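Local coordinates for protein MccF (Escherichia coli, PDB 4IIY) that confers self-immunity to microcin C7 and probably acts as a serine carboxypeptidase of the peptidase S66 family, here holding a glutamyl sulfamoyl inosine ligand, at residues T201-W206 against G333-H338; Y225-A230 against L300-L305. The protein carries 1 engineered substitution. All coordinates share one frame; numbering follows the deposited sequence. Where two conformers were deposited one is given.

Contact 1 (T201-W206 against G333-H338). With 1EI (5'-O-(L-alpha-glutamylsulfamoyl)inosine), chain K.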
loop_
_atom_site.group_PDB
_atom_site.type_symbol
_atom_site.label_atom_id
_atom_site.label_comp_id
_atom_site.label_asym_id
_atom_site.label_seq_id
_atom_site.Cartn_x
_atom_site.Cartn_y
_atom_site.Cartn_z
ATOM N N THR B 201 19.084 2.840 -25.437
ATOM C CA THR B 201 19.971 3.971 -25.248
ATOM C C THR B 201 19.911 4.401 -23.788
ATOM O O THR B 201 18.949 4.093 -23.074
ATOM C CB THR B 201 19.535 5.150 -26.126
ATOM O OG1 THR B 201 18.160 5.460 -25.856
ATOM C CG2 THR B 201 19.677 4.795 -27.591
ATOM N N LEU B 202 20.949 5.097 -23.347
ATOM C CA LEU B 202 21.032 5.607 -21.988
ATOM C C LEU B 202 20.904 7.119 -22.046
ATOM O O LEU B 202 21.763 7.784 -22.622
ATOM C CB LEU B 202 22.389 5.243 -21.386
ATOM C CG LEU B 202 22.625 5.702 -19.945
ATOM C CD1 LEU B 202 21.758 4.906 -18.982
ATOM C CD2 LEU B 202 24.105 5.570 -19.573
ATOM N N PRO B 203 19.825 7.682 -21.473
ATOM C CA PRO B 203 19.738 9.149 -21.479
ATOM C C PRO B 203 20.978 9.789 -20.861
ATOM O O PRO B 203 21.471 9.345 -19.829
ATOM C CB PRO B 203 18.498 9.427 -20.625
ATOM C CG PRO B 203 17.653 8.207 -20.825
ATOM C CD PRO B 203 18.626 7.065 -20.885
ATOM N N GLU B 204 21.477 10.841 -21.503
ATOM C CA GLU B 204 22.694 11.492 -21.033
ATOM C C GLU B 204 22.458 12.241 -19.732
ATOM O O GLU B 204 23.328 12.272 -18.862
ATOM C CB GLU B 204 23.246 12.437 -22.099
ATOM C CG GLU B 204 23.800 11.705 -23.312
ATOM C CD GLU B 204 24.438 12.630 -24.331
ATOM O OE1 GLU B 204 23.977 13.783 -24.475
ATOM O OE2 GLU B 204 25.406 12.198 -24.993
ATOM N N LYS B 205 21.271 12.823 -19.595
ATOM C CA LYS B 205 20.920 13.604 -18.415
ATOM C C LYS B 205 19.483 13.294 -18.031
ATOM O O LYS B 205 18.681 12.887 -18.881
ATOM C CB LYS B 205 21.038 15.101 -18.706
ATOM C CG LYS B 205 22.425 15.579 -19.106
ATOM C CD LYS B 205 23.347 15.615 -17.912
ATOM C CE LYS B 205 24.702 16.188 -18.292
ATOM N NZ LYS B 205 24.598 17.583 -18.792
ATOM N N TRP B 206 19.159 13.503 -16.760
ATOM C CA TRP B 206 17.809 13.255 -16.256
ATOM C C TRP B 206 17.504 14.229 -15.129
ATOM O O TRP B 206 18.403 14.902 -14.610
ATOM C CB TRP B 206 17.676 11.811 -15.747
ATOM C CG TRP B 206 18.567 11.523 -14.574
ATOM C CD1 TRP B 206 19.915 11.241 -14.603
ATOM C CD2 TRP B 206 18.193 11.529 -13.189
ATOM N NE1 TRP B 206 20.381 11.057 -13.328
ATOM C CE2 TRP B 206 19.353 11.232 -12.443
ATOM C CE3 TRP B 206 16.990 11.749 -12.509
ATOM C CZ2 TRP B 206 19.342 11.149 -11.058
ATOM C CZ3 TRP B 206 16.986 11.668 -11.133
ATOM C CH2 TRP B 206 18.153 11.372 -10.421
ATOM N N GLY B 333 18.561 2.064 -11.282
ATOM C CA GLY B 333 18.419 3.370 -11.896
ATOM C C GLY B 333 18.042 3.364 -13.365
ATOM O O GLY B 333 18.437 4.254 -14.113
ATOM N N PHE B 334 17.265 2.381 -13.798
ATOM C CA PHE B 334 16.743 2.379 -15.161
ATOM C C PHE B 334 15.795 3.570 -15.357
ATOM O O PHE B 334 15.005 3.901 -14.463
ATOM C CB PHE B 334 16.040 1.040 -15.447
ATOM C CG PHE B 334 15.639 0.822 -16.891
ATOM C CD1 PHE B 334 16.549 0.957 -17.928
ATOM C CD2 PHE B 334 14.351 0.414 -17.196
ATOM C CE1 PHE B 334 16.166 0.726 -19.243
ATOM C CE2 PHE B 334 13.967 0.170 -18.503
ATOM C CZ PHE B 334 14.878 0.331 -19.532
ATOM N N ASP B 335 15.884 4.205 -16.523
ATOM C CA ASP B 335 15.104 5.402 -16.823
ATOM C C ASP B 335 13.722 5.051 -17.358
ATOM O O ASP B 335 13.344 5.430 -18.470
ATOM C CB ASP B 335 15.858 6.293 -17.810
ATOM C CG ASP B 335 17.149 6.822 -17.227
ATOM O OD1 ASP B 335 17.083 7.733 -16.371
ATOM O OD2 ASP B 335 18.230 6.304 -17.600
ATOM N N CYS B 336 12.961 4.329 -16.546
ATOM C CA CYS B 336 11.588 3.989 -16.890
ATOM C C CYS B 336 10.797 4.090 -15.599
ATOM O O CYS B 336 10.609 3.095 -14.883
ATOM C CB CYS B 336 11.519 2.593 -17.521
ATOM S SG CYS B 336 9.902 2.136 -18.167
ATOM N N SER B 337 10.381 5.307 -15.275
ATOM C CA SER B 337 9.848 5.604 -13.955
ATOM C C SER B 337 9.195 6.974 -13.999
ATOM O O SER B 337 8.790 7.424 -15.071
ATOM C CB SER B 337 10.972 5.570 -12.918
ATOM O OG SER B 337 11.871 6.644 -13.119
ATOM N N HIS B 338 9.086 7.629 -12.843
ATOM C CA HIS B 338 8.524 8.973 -12.777
ATOM C C HIS B 338 9.547 10.069 -13.109
ATOM O O HIS B 338 9.179 11.246 -13.202
ATOM C CB HIS B 338 7.968 9.256 -11.383
ATOM C CG HIS B 338 6.691 8.542 -11.054
ATOM N ND1 HIS B 338 6.579 7.168 -10.975
ATOM C CD2 HIS B 338 5.479 9.036 -10.717
ATOM C CE1 HIS B 338 5.341 6.851 -10.619
ATOM N NE2 HIS B 338 4.656 7.967 -10.458
HETATM O O6 1EI K . 1.359 19.650 -9.032
HETATM C C6 1EI K . 2.313 18.964 -9.461
HETATM N N1 1EI K . 3.566 19.462 -9.517
HETATM C C2 1EI K . 4.600 18.738 -9.980
HETATM N N3 1EI K . 4.475 17.476 -10.423
HETATM C C5 1EI K . 2.093 17.584 -9.927
HETATM C C4 1EI K . 3.269 16.869 -10.417
HETATM N N7 1EI K . 1.048 16.740 -10.048
HETATM C C8 1EI K . 1.515 15.579 -10.567
HETATM N N9 1EI K . 2.837 15.667 -10.780
HETATM C "C1'" 1EI K . 3.706 14.610 -11.324
HETATM O "O4'" 1EI K . 3.014 13.772 -12.239
HETATM C "C2'" 1EI K . 4.136 13.710 -10.185
HETATM O "O2'" 1EI K . 5.362 14.182 -9.626
HETATM C "C3'" 1EI K . 4.298 12.362 -10.850
HETATM O "O3'" 1EI K . 5.682 12.104 -11.072
HETATM C "C4'" 1EI K . 3.611 12.479 -12.199
HETATM C "C5'" 1EI K . 2.566 11.390 -12.402
HETATM O "O5'" 1EI K . 1.521 11.500 -11.431
HETATM S SBF 1EI K . 0.590 10.299 -11.221
HETATM O OAE 1EI K . -0.715 10.789 -10.833
HETATM O OAF 1EI K . 0.554 9.591 -12.473
HETATM N NAQ 1EI K . 1.247 9.428 -10.122
HETATM C C 1EI K . 0.845 8.206 -9.712
HETATM O O 1EI K . -0.098 7.548 -10.136
HETATM C CA 1EI K . 1.680 7.568 -8.639
HETATM N N 1EI K . 2.703 8.484 -8.167
HETATM C CB 1EI K . 0.783 7.096 -7.500
HETATM C CG 1EI K . 1.282 5.777 -6.915
HETATM C CD 1EI K . 2.423 6.021 -5.952
HETATM O OE1 1EI K . 3.039 7.105 -6.007
HETATM O OE2 1EI K . 2.701 5.124 -5.138
#
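Asp335 faces Pro203 across the gap between 201-206 and 333-338, the two side chains arriving from opposite directions. The carboxylate reaches the ring corner next to the nitrogen: OD2 of Asp335 lies 3.4 Å from CD of Pro203 and 3.8 Å from its CG, a polar oxygen against aliphatic CH groups. CD1 of Leu202 approaches the same oxygen, OD2 of Asp335, at 4.0 Å, and on the other flank OD1 of Asp335 comes to 4.2 Å from CB of Trp206. CG of Asp335 stands beside its own backbone N (chi1 -64°), which swings both oxygens toward 201-206. This buried acid is satisfied from outside the two segments: OD1 forms a salt bridge with Lys302, OD2 a hydrogen bond with Asn227 ND2, and that same amide also donates to Pro203 O. Lys302 lies against the Trp206 ring as well, in a cation-pi contact. Asp335 is the centre of an inverse gamma turn, from which the chain runs on to His338. There NE2 of His338 accepts a bond from the ligand's amino N at 3.1 Å, while CD2 of His338 lies 3.1 Å from ligand O3'. The ring's other nitrogen, ND1, is hydrogen-bonded to Glu270 OE1. With an alanine in place of the histidine, the ligand amine and Glu270 would probably both lose this partner. Glu270 and His338 are the predicted charge relay of an S66 serine peptidase, and the predicted nucleophile position holds an engineered alanine, Ala145; the His338 side chain touches it, consistent with the layout of a catalytic triad.

Contact 2 (Y225-A230 against L300-L305). With 1EI (5'-O-(L-alpha-glutamylsulfamoyl)inosine), chain K; EDO (1,2-ethanediol), chain L.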
loop_
_atom_site.group_PDB
_atom_site.type_symbol
_atom_site.label_atom_id
_atom_site.label_comp_id
_atom_site.label_asym_id
_atom_site.label_seq_id
_atom_site.Cartn_x
_atom_site.Cartn_y
_atom_site.Cartn_z
ATOM N N TYR B 225 20.938 16.050 -14.102
ATOM C CA TYR B 225 21.893 15.153 -13.481
ATOM C C TYR B 225 22.536 14.241 -14.507
ATOM O O TYR B 225 21.873 13.751 -15.416
ATOM C CB TYR B 225 21.160 14.275 -12.474
ATOM C CG TYR B 225 20.538 15.004 -11.309
ATOM C CD1 TYR B 225 21.285 15.863 -10.515
ATOM C CD2 TYR B 225 19.203 14.808 -10.984
ATOM C CE1 TYR B 225 20.716 16.514 -9.434
ATOM C CE2 TYR B 225 18.624 15.453 -9.914
ATOM C CZ TYR B 225 19.387 16.305 -9.139
ATOM O OH TYR B 225 18.827 16.952 -8.060
ATOM N N LYS B 226 23.828 13.976 -14.345
ATOM C CA LYS B 226 24.454 12.913 -15.116
ATOM C C LYS B 226 23.799 11.577 -14.757
ATOM O O LYS B 226 23.365 11.368 -13.624
ATOM C CB LYS B 226 25.957 12.854 -14.841
ATOM C CG LYS B 226 26.717 14.081 -15.326
ATOM C CD LYS B 226 26.986 14.015 -16.823
ATOM C CE LYS B 226 27.643 15.294 -17.329
ATOM N NZ LYS B 226 28.844 15.673 -16.535
ATOM N N ASN B 227 23.753 10.668 -15.718
ATOM C CA ASN B 227 23.124 9.380 -15.463
ATOM C C ASN B 227 23.969 8.502 -14.562
ATOM O O ASN B 227 25.061 8.083 -14.935
ATOM C CB ASN B 227 22.785 8.662 -16.760
ATOM C CG ASN B 227 21.633 7.708 -16.587
ATOM O OD1 ASN B 227 21.535 7.019 -15.568
ATOM N ND2 ASN B 227 20.725 7.706 -17.547
ATOM N N ASN B 228 23.444 8.223 -13.375
ATOM C CA ASN B 228 24.163 7.466 -12.360
ATOM C C ASN B 228 23.634 6.044 -12.183
ATOM O O ASN B 228 23.807 5.434 -11.125
ATOM C CB ASN B 228 24.147 8.213 -11.026
ATOM C CG ASN B 228 22.745 8.445 -10.500
ATOM O OD1 ASN B 228 21.763 8.333 -11.236
ATOM N ND2 ASN B 228 22.644 8.776 -9.215
ATOM N N CYS B 229 22.980 5.514 -13.208
ATOM C CA CYS B 229 22.538 4.122 -13.238
ATOM C C CYS B 229 23.721 3.203 -12.907
ATOM O O CYS B 229 24.842 3.456 -13.379
ATOM C CB CYS B 229 21.999 3.824 -14.642
ATOM S SG CYS B 229 21.160 2.251 -14.893
ATOM N N ALA B 230 23.490 2.141 -12.144
ATOM C CA ALA B 230 24.554 1.218 -11.756
ATOM C C ALA B 230 24.117 -0.212 -12.006
ATOM O O ALA B 230 22.950 -0.560 -11.795
ATOM C CB ALA B 230 24.922 1.409 -10.287
ATOM N N LEU B 300 15.501 -1.651 -10.791
ATOM C CA LEU B 300 14.909 -0.553 -10.035
ATOM C C LEU B 300 14.866 0.671 -10.937
ATOM O O LEU B 300 15.917 1.157 -11.390
ATOM C CB LEU B 300 15.744 -0.214 -8.798
ATOM C CG LEU B 300 16.003 -1.325 -7.781
ATOM C CD1 LEU B 300 16.897 -0.801 -6.668
ATOM C CD2 LEU B 300 14.698 -1.875 -7.206
ATOM N N GLY B 301 13.671 1.179 -11.223
ATOM C CA GLY B 301 13.576 2.456 -11.909
ATOM C C GLY B 301 14.072 3.573 -11.001
ATOM O O GLY B 301 13.977 3.475 -9.770
ATOM N N LYS B 302 14.605 4.648 -11.577
ATOM C CA LYS B 302 14.999 5.782 -10.741
ATOM C C LYS B 302 13.794 6.251 -9.927
ATOM O O LYS B 302 12.700 6.419 -10.464
ATOM C CB LYS B 302 15.520 6.951 -11.582
ATOM C CG LYS B 302 16.853 6.706 -12.281
ATOM C CD LYS B 302 17.398 8.025 -12.837
ATOM C CE LYS B 302 18.823 7.896 -13.341
ATOM N NZ LYS B 302 18.920 6.975 -14.505
ATOM N N HIS B 303 14.013 6.514 -8.646
ATOM C CA HIS B 303 12.952 6.910 -7.728
ATOM C C HIS B 303 12.848 8.430 -7.659
ATOM O O HIS B 303 13.773 9.091 -7.176
ATOM C CB HIS B 303 13.266 6.367 -6.325
ATOM C CG HIS B 303 12.116 6.439 -5.366
ATOM N ND1 HIS B 303 11.606 5.317 -4.750
ATOM C CD2 HIS B 303 11.392 7.488 -4.894
ATOM C CE1 HIS B 303 10.601 5.664 -3.959
ATOM N NE2 HIS B 303 10.453 6.978 -4.024
ATOM N N GLU B 304 11.734 8.998 -8.109
ATOM C CA GLU B 304 11.530 10.448 -8.105
ATOM C C GLU B 304 11.507 11.004 -6.678
ATOM O O GLU B 304 10.650 10.627 -5.879
ATOM C CB GLU B 304 10.203 10.761 -8.797
ATOM C CG GLU B 304 9.777 12.227 -8.764
ATOM C CD GLU B 304 8.382 12.450 -9.332
ATOM O OE1 GLU B 304 7.492 11.593 -9.153
ATOM O OE2 GLU B 304 8.176 13.497 -9.990
ATOM N N LEU B 305 12.450 11.890 -6.356
ATOM C CA LEU B 305 12.438 12.617 -5.086
ATOM C C LEU B 305 12.280 11.680 -3.878
ATOM O O LEU B 305 11.445 11.896 -3.003
ATOM C CB LEU B 305 11.354 13.701 -5.107
ATOM C CG LEU B 305 11.516 14.756 -6.207
ATOM C CD1 LEU B 305 10.293 15.649 -6.314
ATOM C CD2 LEU B 305 12.763 15.587 -5.947
HETATM O O6 1EI K . 1.359 19.650 -9.032
HETATM C C6 1EI K . 2.313 18.964 -9.461
HETATM N N1 1EI K . 3.566 19.462 -9.517
HETATM C C2 1EI K . 4.600 18.738 -9.980
HETATM N N3 1EI K . 4.475 17.476 -10.423
HETATM C C5 1EI K . 2.093 17.584 -9.927
HETATM C C4 1EI K . 3.269 16.869 -10.417
HETATM N N7 1EI K . 1.048 16.740 -10.048
HETATM C C8 1EI K . 1.515 15.579 -10.567
HETATM N N9 1EI K . 2.837 15.667 -10.780
HETATM C "C1'" 1EI K . 3.706 14.610 -11.324
HETATM O "O4'" 1EI K . 3.014 13.772 -12.239
HETATM C "C2'" 1EI K . 4.136 13.710 -10.185
HETATM O "O2'" 1EI K . 5.362 14.182 -9.626
HETATM C "C3'" 1EI K . 4.298 12.362 -10.850
HETATM O "O3'" 1EI K . 5.682 12.104 -11.072
HETATM C "C4'" 1EI K . 3.611 12.479 -12.199
HETATM C "C5'" 1EI K . 2.566 11.390 -12.402
HETATM O "O5'" 1EI K . 1.521 11.500 -11.431
HETATM S SBF 1EI K . 0.590 10.299 -11.221
HETATM O OAE 1EI K . -0.715 10.789 -10.833
HETATM O OAF 1EI K . 0.554 9.591 -12.473
HETATM N NAQ 1EI K . 1.247 9.428 -10.122
HETATM C C 1EI K . 0.845 8.206 -9.712
HETATM O O 1EI K . -0.098 7.548 -10.136
HETATM C CA 1EI K . 1.680 7.568 -8.639
HETATM N N 1EI K . 2.703 8.484 -8.167
HETATM C CB 1EI K . 0.783 7.096 -7.500
HETATM C CG 1EI K . 1.282 5.777 -6.915
HETATM C CD 1EI K . 2.423 6.021 -5.952
HETATM O OE1 1EI K . 3.039 7.105 -6.007
HETATM O OE2 1EI K . 2.701 5.124 -5.138
HETATM C C1 EDO L . 12.523 1.993 -7.142
HETATM O O1 EDO L . 12.160 3.281 -7.670
HETATM C C2 EDO L . 13.308 2.113 -5.844
HETATM O O2 EDO L . 12.453 2.618 -4.807
#
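Asn227 meets the end of Lys302 first as the chain leaves strand 225-226, and its amide oxygen does most of the work. Lys302 NZ donates to OD1 of Asn227 at 2.8 Å, coming from above the carbonyl plane, 40° out of it. The same oxygen takes a second bond, from Cys229 N, which closes an Asx turn and helps fix the amide's rotation. With CG anti to the backbone N (chi1 -154°), the Asn227 amide is carried to the lysine end. Asn228 follows, its OD1 3.6 Å from Lys302 CE. The lysine chain is bent at its last torsion (chi4 65°); its buried ammonium also bonds Gly333 O and, with the Asp335 salt bridge, probably stays charged. Two residues beyond Lys302, Glu304 grips the ribose of the ligand: O3' donates to Glu304 OE1 at 2.7 Å and O2' to Glu304 OE2 at 2.9 Å. Strand 225-226 pairs antiparallel with 205-206 in a small two-stranded sheet, whereas 300-305 begins within strand 297-301, beside strand 330-334 in the large mixed sheet; Lys302 reaches from the large sheet's side to the loop that follows strand 225-226.

The two contacts lie with centres about 7 Å apart, on the same side of the chain's centre. Along the chain the order is 201-206, 225-230, 300-305, 333-338, so contact 2 falls wholly within the span that contact 1 brings together. Their first segments supply both strands of the small antiparallel sheet, 205-206 and 225-226; their second segments begin on strands 297-301 and 330-334, parallel neighbours in the large mixed sheet. Ser337 OG, bonded to Lys302 O, ties the two departing loops together. Both loops go on to the bound ligand, placing a predicted charge-relay histidine and a ribose-binding glutamate in one pocket.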